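Local coordinates for effector EagT6 (PDB 1TU1), which is essential for loading the toxin Tse6 onto VgrG1a and hence for delivering this toxin to target cells, at residues A[76-81]-A[85-90]; A[102-107]-A[113-118]; A[59-64]-A[69-74]; A[4-9]-A[19-24]. All coordinates share one frame; numbering follows the deposited sequence.

In the fold
Interactions 1 and 2 are both antiparallel hairpins of one six-stranded sheet, joined where strands 84-95 and 98-107 lie side by side; their centres are 9 Å apart. The centre of interaction 2 is about 2 Å from that of the chain and the contact is almost wholly buried, whereas interaction 1 lies at one edge strand and has an exposed aspartate and a partly exposed arginine. Interaction 3 is a surface contact without hydrogen bonds, packing helix 53-67 against the loop leading into strand 72-81 and its first residues; interaction 1 uses the same strand. Interaction 4 touches none of the others, its centre being 18 to 28 Å from theirs; it is small, polar and buried with help from the second subunit.

Interaction 1. Residues A[76-81]-A[85-90]; sequences RWDINI and AAVLLD
Trp-77, Ala-86 and Leu-88 each have more than 70 Å² buried in this antiparallel hairpin, whose strand axes approach to 4.7 Å. Trp-77 and Leu-88 form a hydrogen-bonded pair, with Trp-77 N reaching Leu-88 O at 2.8 Å and Leu-88 N returning the bond to Trp-77 O. Their side chains lie alongside each other, and Leu-88 CD2 makes a CH-pi contact 3.9 Å from the centroid of the five-membered ring, only 15° off its normal. A chi1 of -38° keeps the indole close to the backbone N of Trp-77. From there NE1 reaches Asp-90 OD2 at 3.3 Å, arriving from above the carboxylate plane. Arg-103 of the next strand forms a salt bridge with the other oxygen of that carboxylate. Ala-86 CB meets Ile-79 CG1 and, at 3.8 Å, Ile-81 CD1. On the other face Val-87 CG1 lies over the Arg-76 guanidinium, which grips Asp-78 OD1 side-on through NE and NH2, the oxygen lying only 4° out of the guanidinium plane. The outer strand thus pairs an apolar face with a charged one, where the salt bridge probably keeps the arginine flat over valine.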
# COMPACT_ATOMS: atom_id res chain seq x y z
N ARG A 76 -21.63 -15.42 5.58
CA ARG A 76 -20.52 -15.91 4.78
C ARG A 76 -21.02 -16.34 3.41
O ARG A 76 -22.07 -16.97 3.28
CB ARG A 76 -19.83 -17.06 5.48
CG ARG A 76 -18.90 -17.84 4.58
CD ARG A 76 -18.14 -18.91 5.25
NE ARG A 76 -17.39 -19.65 4.25
CZ ARG A 76 -16.31 -20.36 4.49
NH1 ARG A 76 -15.85 -20.51 5.73
NH2 ARG A 76 -15.70 -20.98 3.49
N TRP A 77 -20.27 -15.97 2.37
CA TRP A 77 -20.62 -16.30 1.00
C TRP A 77 -19.39 -16.89 0.31
O TRP A 77 -18.34 -16.24 0.26
CB TRP A 77 -21.05 -15.08 0.20
CG TRP A 77 -21.87 -14.02 0.87
CD1 TRP A 77 -21.60 -13.36 2.04
CD2 TRP A 77 -23.07 -13.43 0.35
NE1 TRP A 77 -22.58 -12.43 2.30
CE2 TRP A 77 -23.49 -12.44 1.27
CE3 TRP A 77 -23.84 -13.64 -0.80
CZ2 TRP A 77 -24.65 -11.67 1.08
CZ3 TRP A 77 -24.99 -12.88 -1.00
CH2 TRP A 77 -25.38 -11.90 -0.05
N ASP A 78 -19.54 -18.10 -0.23
CA ASP A 78 -18.51 -18.73 -1.04
C ASP A 78 -18.81 -18.40 -2.48
O ASP A 78 -19.87 -18.76 -3.00
CB ASP A 78 -18.52 -20.25 -0.86
CG ASP A 78 -18.06 -20.66 0.50
OD1 ASP A 78 -17.37 -19.88 1.17
OD2 ASP A 78 -18.33 -21.78 0.99
N ILE A 79 -17.88 -17.70 -3.13
CA ILE A 79 -18.10 -17.21 -4.46
C ILE A 79 -16.90 -17.45 -5.36
O ILE A 79 -15.81 -17.78 -4.92
CB ILE A 79 -18.47 -15.69 -4.43
CG1 ILE A 79 -17.33 -14.84 -3.89
CG2 ILE A 79 -19.70 -15.46 -3.54
CD1 ILE A 79 -17.64 -13.36 -3.91
N ASN A 80 -17.14 -17.27 -6.65
CA ASN A 80 -16.12 -17.38 -7.65
C ASN A 80 -15.91 -16.03 -8.32
O ASN A 80 -16.88 -15.43 -8.80
CB ASN A 80 -16.58 -18.39 -8.70
CG ASN A 80 -15.57 -18.56 -9.80
OD1 ASN A 80 -15.43 -17.69 -10.65
ND2 ASN A 80 -14.85 -19.69 -9.79
N ILE A 81 -14.66 -15.57 -8.38
CA ILE A 81 -14.33 -14.32 -9.07
C ILE A 81 -13.37 -14.64 -10.19
O ILE A 81 -12.19 -14.89 -9.96
CB ILE A 81 -13.72 -13.30 -8.06
CG1 ILE A 81 -14.79 -12.90 -7.05
CG2 ILE A 81 -13.17 -12.07 -8.80
CD1 ILE A 81 -14.29 -12.09 -5.89
N ALA A 85 -11.24 -18.83 -6.43
CA ALA A 85 -12.01 -19.06 -5.22
C ALA A 85 -11.97 -17.83 -4.30
O ALA A 85 -10.91 -17.24 -4.05
CB ALA A 85 -11.48 -20.28 -4.48
N ALA A 86 -13.12 -17.48 -3.75
CA ALA A 86 -13.22 -16.34 -2.87
C ALA A 86 -14.26 -16.58 -1.79
O ALA A 86 -15.19 -17.35 -1.97
CB ALA A 86 -13.58 -15.12 -3.71
N VAL A 87 -14.08 -15.94 -0.65
CA VAL A 87 -15.07 -15.93 0.41
C VAL A 87 -15.33 -14.48 0.84
O VAL A 87 -14.38 -13.74 1.14
CB VAL A 87 -14.60 -16.74 1.61
CG1 VAL A 87 -15.61 -16.64 2.79
CG2 VAL A 87 -14.38 -18.21 1.22
N LEU A 88 -16.60 -14.08 0.85
CA LEU A 88 -17.05 -12.83 1.49
C LEU A 88 -17.57 -13.10 2.90
O LEU A 88 -18.46 -13.97 3.11
CB LEU A 88 -18.13 -12.14 0.64
CG LEU A 88 -18.92 -10.98 1.28
CD1 LEU A 88 -18.00 -9.84 1.67
CD2 LEU A 88 -19.94 -10.46 0.30
N LEU A 89 -17.02 -12.37 3.86
CA LEU A 89 -17.47 -12.40 5.24
C LEU A 89 -17.98 -11.02 5.63
O LEU A 89 -17.19 -10.06 5.67
CB LEU A 89 -16.34 -12.74 6.18
CG LEU A 89 -15.67 -14.10 6.03
CD1 LEU A 89 -14.55 -14.15 7.01
CD2 LEU A 89 -16.68 -15.25 6.27
N ASP A 90 -19.28 -10.94 5.92
CA ASP A 90 -19.89 -9.75 6.51
C ASP A 90 -19.92 -9.94 7.99
O ASP A 90 -20.53 -10.88 8.50
CB ASP A 90 -21.30 -9.54 5.99
CG ASP A 90 -21.32 -9.26 4.52
OD1 ASP A 90 -20.32 -8.72 4.01
OD2 ASP A 90 -22.28 -9.55 3.79

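Interaction 2. Residues A[102-107]-A[113-118]; sequences LRQVFI and VLITTL
The carbonyl oxygen of Arg-103 is gripped twice: Leu-118 N donates to it at 2.9 Å, and water 1 donates to it at 2.7 Å. The same water lies 2.8 Å from Thr-116 OG1, a hydrogen bond whose direction is open, so it links the two strands on the face of Val-105 and Thr-116. A chi1 of 70° sets that hydroxyl between the backbone N and the carbonyl carbon, where it also meets Val-105 CB. The hairpin itself is regular, its axes at 171°, with paired backbone bonds between Arg-103 and Leu-118, Val-105 and Thr-116, and Ile-107 and Leu-114. On the opposite face Gln-104 stretches alongside Thr-117 and gives an NE2 hydrogen to OG1 at 3.0 Å, with OG1 in the plane of the amide. Its OE1 is held by Tyr-91, so both ends of the amide are engaged, which should fix its rotation. Farther along that face, Ile-115 CD1 approaches Phe-106 CE1 obliquely at 3.7 Å, while Tyr-56 of helix 53-67 packs on both residues. Helix 125-137 packs on the other face, touching Thr-116 and Leu-118. Backbone pairing, one water and side-chain bonds thus account for the Arg-103 carbonyl, Thr-116 hydroxyl and Gln-104 amide in a largely apolar setting.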
# COMPACT_ATOMS: atom_id res chain seq x y z
N LEU A 102 -17.93 -4.64 8.72
CA LEU A 102 -16.96 -5.02 7.70
C LEU A 102 -17.57 -5.93 6.63
O LEU A 102 -18.36 -6.83 6.94
CB LEU A 102 -15.79 -5.74 8.37
CG LEU A 102 -14.65 -4.81 8.79
CD1 LEU A 102 -15.06 -3.86 9.92
CD2 LEU A 102 -13.48 -5.64 9.22
N ARG A 103 -17.22 -5.67 5.38
CA ARG A 103 -17.45 -6.60 4.29
C ARG A 103 -16.07 -6.91 3.70
O ARG A 103 -15.47 -6.06 3.02
CB ARG A 103 -18.39 -6.01 3.26
CG ARG A 103 -19.70 -5.46 3.89
CD ARG A 103 -20.86 -5.39 2.94
NE ARG A 103 -21.42 -6.70 2.63
CZ ARG A 103 -22.44 -6.89 1.79
NH1 ARG A 103 -22.98 -5.88 1.14
NH2 ARG A 103 -22.89 -8.12 1.56
N GLN A 104 -15.58 -8.12 3.99
CA GLN A 104 -14.21 -8.54 3.75
C GLN A 104 -14.16 -9.73 2.79
O GLN A 104 -14.73 -10.79 3.06
CB GLN A 104 -13.56 -8.90 5.08
CG GLN A 104 -12.06 -9.05 5.05
CD GLN A 104 -11.43 -9.01 6.42
OE1 GLN A 104 -11.75 -9.84 7.28
NE2 GLN A 104 -10.57 -8.03 6.65
N VAL A 105 -13.53 -9.55 1.63
CA VAL A 105 -13.45 -10.59 0.62
C VAL A 105 -12.01 -11.15 0.57
O VAL A 105 -11.03 -10.41 0.47
CB VAL A 105 -13.84 -10.08 -0.74
CG1 VAL A 105 -13.75 -11.20 -1.82
CG2 VAL A 105 -15.26 -9.46 -0.72
N PHE A 106 -11.90 -12.47 0.67
CA PHE A 106 -10.62 -13.14 0.54
C PHE A 106 -10.61 -13.79 -0.80
O PHE A 106 -11.53 -14.55 -1.13
CB PHE A 106 -10.47 -14.18 1.63
CG PHE A 106 -10.50 -13.63 3.01
CD1 PHE A 106 -9.33 -13.40 3.70
CD2 PHE A 106 -11.71 -13.34 3.64
CE1 PHE A 106 -9.34 -12.90 5.00
CE2 PHE A 106 -11.74 -12.84 4.96
CZ PHE A 106 -10.55 -12.61 5.63
N ILE A 107 -9.60 -13.47 -1.62
CA ILE A 107 -9.50 -14.02 -2.97
C ILE A 107 -8.23 -14.85 -3.07
O ILE A 107 -7.13 -14.33 -2.95
CB ILE A 107 -9.49 -12.92 -4.05
CG1 ILE A 107 -10.65 -11.94 -3.86
CG2 ILE A 107 -9.49 -13.57 -5.45
CD1 ILE A 107 -10.63 -10.78 -4.83
N VAL A 113 -2.82 -14.35 -0.84
CA VAL A 113 -4.26 -14.14 -0.86
C VAL A 113 -4.49 -12.62 -0.98
O VAL A 113 -3.83 -11.87 -0.29
CB VAL A 113 -4.92 -14.70 0.41
CG1 VAL A 113 -6.39 -14.34 0.50
CG2 VAL A 113 -4.77 -16.25 0.46
N LEU A 114 -5.35 -12.22 -1.90
CA LEU A 114 -5.74 -10.81 -2.05
C LEU A 114 -7.02 -10.56 -1.24
O LEU A 114 -8.04 -11.23 -1.45
CB LEU A 114 -5.94 -10.45 -3.51
CG LEU A 114 -6.10 -8.95 -3.84
CD1 LEU A 114 -4.77 -8.23 -3.62
CD2 LEU A 114 -6.59 -8.78 -5.25
N ILE A 115 -6.96 -9.59 -0.34
CA ILE A 115 -8.04 -9.29 0.60
C ILE A 115 -8.55 -7.89 0.36
O ILE A 115 -7.74 -6.94 0.29
CB ILE A 115 -7.54 -9.42 2.02
CG1 ILE A 115 -7.06 -10.85 2.27
CG2 ILE A 115 -8.67 -9.07 3.05
CD1 ILE A 115 -6.45 -11.10 3.62
N THR A 116 -9.86 -7.73 0.19
CA THR A 116 -10.46 -6.37 0.14
C THR A 116 -11.38 -6.22 1.33
O THR A 116 -12.06 -7.18 1.75
CB THR A 116 -11.24 -6.12 -1.15
OG1 THR A 116 -12.45 -6.91 -1.16
CG2 THR A 116 -10.45 -6.55 -2.39
N THR A 117 -11.37 -5.02 1.94
CA THR A 117 -12.09 -4.81 3.17
C THR A 117 -12.81 -3.47 3.09
O THR A 117 -12.16 -2.43 2.93
CB THR A 117 -11.15 -4.81 4.36
OG1 THR A 117 -10.39 -6.04 4.44
CG2 THR A 117 -11.94 -4.75 5.68
N LEU A 118 -14.14 -3.49 3.13
CA LEU A 118 -14.93 -2.27 3.34
C LEU A 118 -15.17 -2.12 4.84
O LEU A 118 -15.66 -3.05 5.48
CB LEU A 118 -16.26 -2.35 2.61
CG LEU A 118 -17.23 -1.15 2.79
CD1 LEU A 118 -16.74 0.04 2.00
CD2 LEU A 118 -18.61 -1.54 2.34
O HOH W 1 -14.64 -6.06 0.42

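Interaction 3. Residues A[59-64]-A[69-74]; sequences RQLENA and PGFKLH
Apolar contacts carry the meeting of Ala-64 and Leu-61 with Phe-71, which joins helix 53-67 to the entry of strand 72-81. The shortest places Ala-64 CB 3.5 Å from Phe-71 CE1. Leu-61 reaches the far end of the same ring, its CD2 lying 3.8 Å from Phe-71 CZ; the two side chains cross at about a right angle, and the methyl comes in obliquely. This branch also bridges toward the strand, though more loosely, with Leu-61 CD2 at 4.3 Å from Leu-73 CD1. A chi1 of -101° in Leu-61, off the staggered values, brings CD2 to the ring.

A second kind of contact is between backbone and ring. Phe-71 has CG anti to its backbone N (chi1 173°), which directs the ring to the end of the segment at Ala-64. The carbonyl carbon of Ala-64 stands 3.9 Å above one face, offset toward the rim, and Ala-64 O lies 3.6 Å from Phe-71 CG.

Hydrogen bonds belong to the elements separately: within the helix, Ala-64 N donates to Gln-60 O at 2.9 Å, and no bond crosses between the segments. Beyond them, Phe-71 meets the Tyr-91 ring with the planes at about 50°, while Leu-61 and Leu-73 both touch Leu-89, tying the helix to strand 84-95 as well. With about 195 Å² buried and no polar link, the contact rests on van der Waals packing and, presumably, on the hydrophobic effect at a small apolar patch, with the single phenylalanine ring as its main element.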
# COMPACT_ATOMS: atom_id res chain seq x y z
N ARG A 59 -9.25 -20.42 9.28
CA ARG A 59 -8.29 -19.88 10.24
C ARG A 59 -8.54 -18.37 10.46
O ARG A 59 -8.47 -17.89 11.58
CB ARG A 59 -6.84 -20.14 9.83
CG ARG A 59 -5.78 -19.53 10.77
CD ARG A 59 -4.34 -19.93 10.50
NE ARG A 59 -3.92 -19.67 9.11
CZ ARG A 59 -3.37 -18.53 8.66
NH1 ARG A 59 -3.11 -17.50 9.45
NH2 ARG A 59 -3.05 -18.45 7.38
N GLN A 60 -8.83 -17.65 9.38
CA GLN A 60 -9.13 -16.22 9.49
C GLN A 60 -10.34 -16.00 10.39
O GLN A 60 -10.34 -15.12 11.24
CB GLN A 60 -9.40 -15.61 8.11
CG GLN A 60 -8.22 -15.73 7.17
CD GLN A 60 -6.94 -15.26 7.81
OE1 GLN A 60 -6.89 -14.13 8.33
NE2 GLN A 60 -5.91 -16.09 7.79
N LEU A 61 -11.38 -16.82 10.20
CA LEU A 61 -12.60 -16.70 10.98
C LEU A 61 -12.34 -16.99 12.45
O LEU A 61 -12.87 -16.28 13.31
CB LEU A 61 -13.67 -17.64 10.45
CG LEU A 61 -14.74 -16.98 9.59
CD1 LEU A 61 -15.45 -18.06 8.76
CD2 LEU A 61 -15.72 -16.20 10.49
N GLU A 62 -11.53 -18.01 12.72
CA GLU A 62 -11.11 -18.38 14.07
C GLU A 62 -10.27 -17.28 14.70
O GLU A 62 -10.41 -16.98 15.88
CB GLU A 62 -10.29 -19.67 14.03
CG GLU A 62 -9.99 -20.30 15.39
CD GLU A 62 -9.30 -21.66 15.28
OE1 GLU A 62 -8.17 -21.74 14.72
OE2 GLU A 62 -9.88 -22.66 15.76
N ASN A 63 -9.38 -16.67 13.92
CA ASN A 63 -8.61 -15.53 14.41
C ASN A 63 -9.53 -14.37 14.78
O ASN A 63 -9.28 -13.70 15.77
CB ASN A 63 -7.61 -15.05 13.37
CG ASN A 63 -6.45 -15.99 13.20
OD1 ASN A 63 -6.20 -16.87 14.04
ND2 ASN A 63 -5.71 -15.80 12.11
N ALA A 64 -10.58 -14.15 13.99
CA ALA A 64 -11.48 -13.02 14.22
C ALA A 64 -12.33 -13.25 15.48
O ALA A 64 -12.56 -12.32 16.26
CB ALA A 64 -12.36 -12.80 13.03
N PRO A 69 -12.79 -8.24 19.95
CA PRO A 69 -13.88 -8.07 20.92
C PRO A 69 -15.20 -7.82 20.22
O PRO A 69 -15.25 -7.05 19.26
CB PRO A 69 -13.46 -6.83 21.72
CG PRO A 69 -11.98 -6.83 21.66
CD PRO A 69 -11.64 -7.38 20.28
N GLY A 70 -16.25 -8.50 20.67
CA GLY A 70 -17.59 -8.29 20.14
C GLY A 70 -17.81 -8.87 18.75
O GLY A 70 -18.80 -8.55 18.11
N PHE A 71 -16.90 -9.72 18.30
CA PHE A 71 -17.00 -10.27 16.94
C PHE A 71 -18.34 -10.98 16.75
O PHE A 71 -18.76 -11.75 17.61
CB PHE A 71 -15.86 -11.24 16.64
CG PHE A 71 -16.01 -11.95 15.32
CD1 PHE A 71 -15.60 -11.35 14.14
CD2 PHE A 71 -16.58 -13.22 15.27
CE1 PHE A 71 -15.75 -12.00 12.93
CE2 PHE A 71 -16.73 -13.87 14.04
CZ PHE A 71 -16.32 -13.26 12.87
N LYS A 72 -19.00 -10.72 15.62
CA LYS A 72 -20.23 -11.39 15.25
C LYS A 72 -20.36 -11.51 13.73
O LYS A 72 -20.41 -10.51 13.01
CB LYS A 72 -21.43 -10.63 15.82
CG LYS A 72 -22.77 -11.36 15.71
CD LYS A 72 -23.87 -10.51 16.36
CE LYS A 72 -25.10 -11.32 16.76
NZ LYS A 72 -26.04 -10.52 17.62
N LEU A 73 -20.43 -12.74 13.25
CA LEU A 73 -20.57 -13.01 11.82
C LEU A 73 -22.01 -12.84 11.37
O LEU A 73 -22.87 -13.59 11.82
CB LEU A 73 -20.07 -14.43 11.47
CG LEU A 73 -20.24 -14.83 10.00
CD1 LEU A 73 -19.23 -14.09 9.11
CD2 LEU A 73 -20.11 -16.34 9.80
N HIS A 74 -22.27 -11.89 10.48
CA HIS A 74 -23.59 -11.78 9.87
C HIS A 74 -23.80 -12.85 8.81
O HIS A 74 -24.77 -13.60 8.87
CB HIS A 74 -23.82 -10.41 9.21
CG HIS A 74 -23.93 -9.28 10.18
ND1 HIS A 74 -23.29 -9.27 11.41
CD2 HIS A 74 -24.57 -8.09 10.09
CE1 HIS A 74 -23.55 -8.14 12.04
NE2 HIS A 74 -24.33 -7.40 11.26

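Interaction 4. Residues A[4-9]-A[19-24]; sequences TLYRLH and WQDQSI
An Asx turn at Asp-21 and Ser-23 faces the phenol of Tyr-6 from the N-terminal hairpin of strands 3-7 and 11-16. Asp-21 OD1 accepts two bonds, from Ser-23 N at 2.9 Å and from Ser-23 OG at 2.7 Å. The hydroxyl arrives nearly on the line of the C-O bond, whereas the amide comes from above the carboxylate plane, 44° out of it. With OD1 occupied in the turn, OD2 is left on the side of the tyrosine, which the turn probably sets. The ring of Tyr-6 stands almost perpendicular to the carboxylate, 83° between the planes, and CE1 comes to 4.1 Å from OD2. A chi1 of -177° extends the ring from strand 3-7 across to the turn. Water 2 is modelled between Tyr-6 OH and Asp-21 OD2, but its distances to both are so short that the bridge is doubtful in detail. The site belongs to the dimer interface: Tyr-6 OH is hydrogen-bonded to Asn-25 of the second subunit, Ser-23 OG to the backbone N of Ile-26 of that subunit, and Gln-20 and Asp-21 extend an antiparallel ladder into it. Within the chain, Tyr-6 OH lies 3.4 Å from Ser-23 OG and 3.8 Å from Ser-23 CB.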
# COMPACT_ATOMS: atom_id res chain seq x y z
N THR A 4 11.54 -9.89 -9.71
CA THR A 4 10.31 -9.98 -10.47
C THR A 4 9.69 -8.60 -10.74
O THR A 4 9.73 -7.72 -9.89
CB THR A 4 9.36 -10.87 -9.70
OG1 THR A 4 9.95 -12.18 -9.57
CG2 THR A 4 8.06 -11.11 -10.47
N LEU A 5 9.11 -8.43 -11.92
CA LEU A 5 8.45 -7.19 -12.32
C LEU A 5 7.19 -6.93 -11.51
O LEU A 5 6.26 -7.72 -11.54
CB LEU A 5 8.07 -7.24 -13.80
CG LEU A 5 7.73 -5.89 -14.44
CD1 LEU A 5 8.76 -4.81 -14.14
CD2 LEU A 5 7.59 -6.09 -15.96
N TYR A 6 7.15 -5.82 -10.79
CA TYR A 6 6.05 -5.49 -9.91
C TYR A 6 5.27 -4.30 -10.47
O TYR A 6 5.85 -3.27 -10.81
CB TYR A 6 6.60 -5.14 -8.53
CG TYR A 6 5.53 -4.86 -7.54
CD1 TYR A 6 4.90 -5.89 -6.85
CD2 TYR A 6 5.11 -3.53 -7.28
CE1 TYR A 6 3.90 -5.63 -5.94
CE2 TYR A 6 4.12 -3.28 -6.36
CZ TYR A 6 3.50 -4.32 -5.70
OH TYR A 6 2.51 -4.06 -4.79
N ARG A 7 3.97 -4.45 -10.57
CA ARG A 7 3.11 -3.46 -11.19
C ARG A 7 2.35 -2.68 -10.12
O ARG A 7 1.72 -3.27 -9.21
CB ARG A 7 2.10 -4.10 -12.16
CG ARG A 7 2.60 -5.29 -12.94
CD ARG A 7 3.96 -5.11 -13.61
NE ARG A 7 4.31 -6.07 -14.66
CZ ARG A 7 4.06 -7.39 -14.67
NH1 ARG A 7 3.40 -8.00 -13.69
NH2 ARG A 7 4.48 -8.11 -15.71
N LEU A 8 2.44 -1.35 -10.21
CA LEU A 8 1.57 -0.44 -9.48
C LEU A 8 0.89 0.53 -10.46
O LEU A 8 1.11 0.47 -11.67
CB LEU A 8 2.32 0.29 -8.36
CG LEU A 8 3.61 1.04 -8.66
CD1 LEU A 8 3.80 2.18 -7.68
CD2 LEU A 8 4.82 0.13 -8.62
N HIS A 9 -0.01 1.35 -9.95
CA HIS A 9 -0.87 2.17 -10.80
C HIS A 9 -0.05 3.22 -11.56
O HIS A 9 -0.35 3.50 -12.72
CB HIS A 9 -1.97 2.82 -9.96
CG HIS A 9 -2.96 3.61 -10.77
ND1 HIS A 9 -3.69 3.06 -11.80
CD2 HIS A 9 -3.36 4.91 -10.67
CE1 HIS A 9 -4.48 3.99 -12.32
NE2 HIS A 9 -4.30 5.12 -11.65
N TRP A 19 12.57 -9.68 -0.96
CA TRP A 19 11.78 -8.65 -0.27
C TRP A 19 10.38 -9.15 0.07
O TRP A 19 9.74 -9.81 -0.74
CB TRP A 19 11.64 -7.38 -1.13
CG TRP A 19 12.93 -6.63 -1.34
CD1 TRP A 19 14.20 -7.03 -1.03
CD2 TRP A 19 13.06 -5.30 -1.89
NE1 TRP A 19 15.10 -6.05 -1.36
CE2 TRP A 19 14.44 -4.99 -1.91
CE3 TRP A 19 12.16 -4.37 -2.39
CZ2 TRP A 19 14.93 -3.77 -2.38
CZ3 TRP A 19 12.67 -3.14 -2.89
CH2 TRP A 19 14.04 -2.87 -2.87
N GLN A 20 9.88 -8.78 1.25
CA GLN A 20 8.57 -9.21 1.70
C GLN A 20 7.56 -8.08 1.47
O GLN A 20 7.72 -6.99 1.98
CB GLN A 20 8.64 -9.57 3.19
CG GLN A 20 7.31 -9.87 3.83
CD GLN A 20 7.42 -10.04 5.33
OE1 GLN A 20 8.38 -10.64 5.82
NE2 GLN A 20 6.46 -9.50 6.07
N ASP A 21 6.52 -8.39 0.72
CA ASP A 21 5.50 -7.41 0.32
C ASP A 21 4.44 -7.23 1.38
O ASP A 21 3.82 -8.19 1.79
CB ASP A 21 4.88 -7.89 -0.98
CG ASP A 21 3.79 -6.97 -1.48
OD1 ASP A 21 3.72 -5.79 -1.08
OD2 ASP A 21 2.96 -7.39 -2.31
N GLN A 22 4.23 -5.98 1.82
CA GLN A 22 3.25 -5.61 2.84
C GLN A 22 2.33 -4.48 2.32
O GLN A 22 1.73 -3.73 3.09
CB GLN A 22 3.97 -5.17 4.14
CG GLN A 22 4.96 -6.23 4.66
CD GLN A 22 5.65 -5.90 5.99
OE1 GLN A 22 6.34 -6.76 6.55
NE2 GLN A 22 5.51 -4.66 6.46
N SER A 23 2.24 -4.37 1.01
CA SER A 23 1.56 -3.27 0.35
C SER A 23 0.06 -3.19 0.73
O SER A 23 -0.60 -4.20 0.88
CB SER A 23 1.71 -3.41 -1.16
OG SER A 23 3.06 -3.22 -1.50
N ILE A 24 -0.45 -1.97 0.89
CA ILE A 24 -1.87 -1.75 1.14
C ILE A 24 -2.41 -0.65 0.22
O ILE A 24 -1.87 0.46 0.14
CB ILE A 24 -2.06 -1.37 2.63
CG1 ILE A 24 -1.46 -2.43 3.57
CG2 ILE A 24 -3.53 -1.23 2.99
CD1 ILE A 24 -1.28 -1.96 4.98
O HOH W 2 1.54 -6.13 -3.81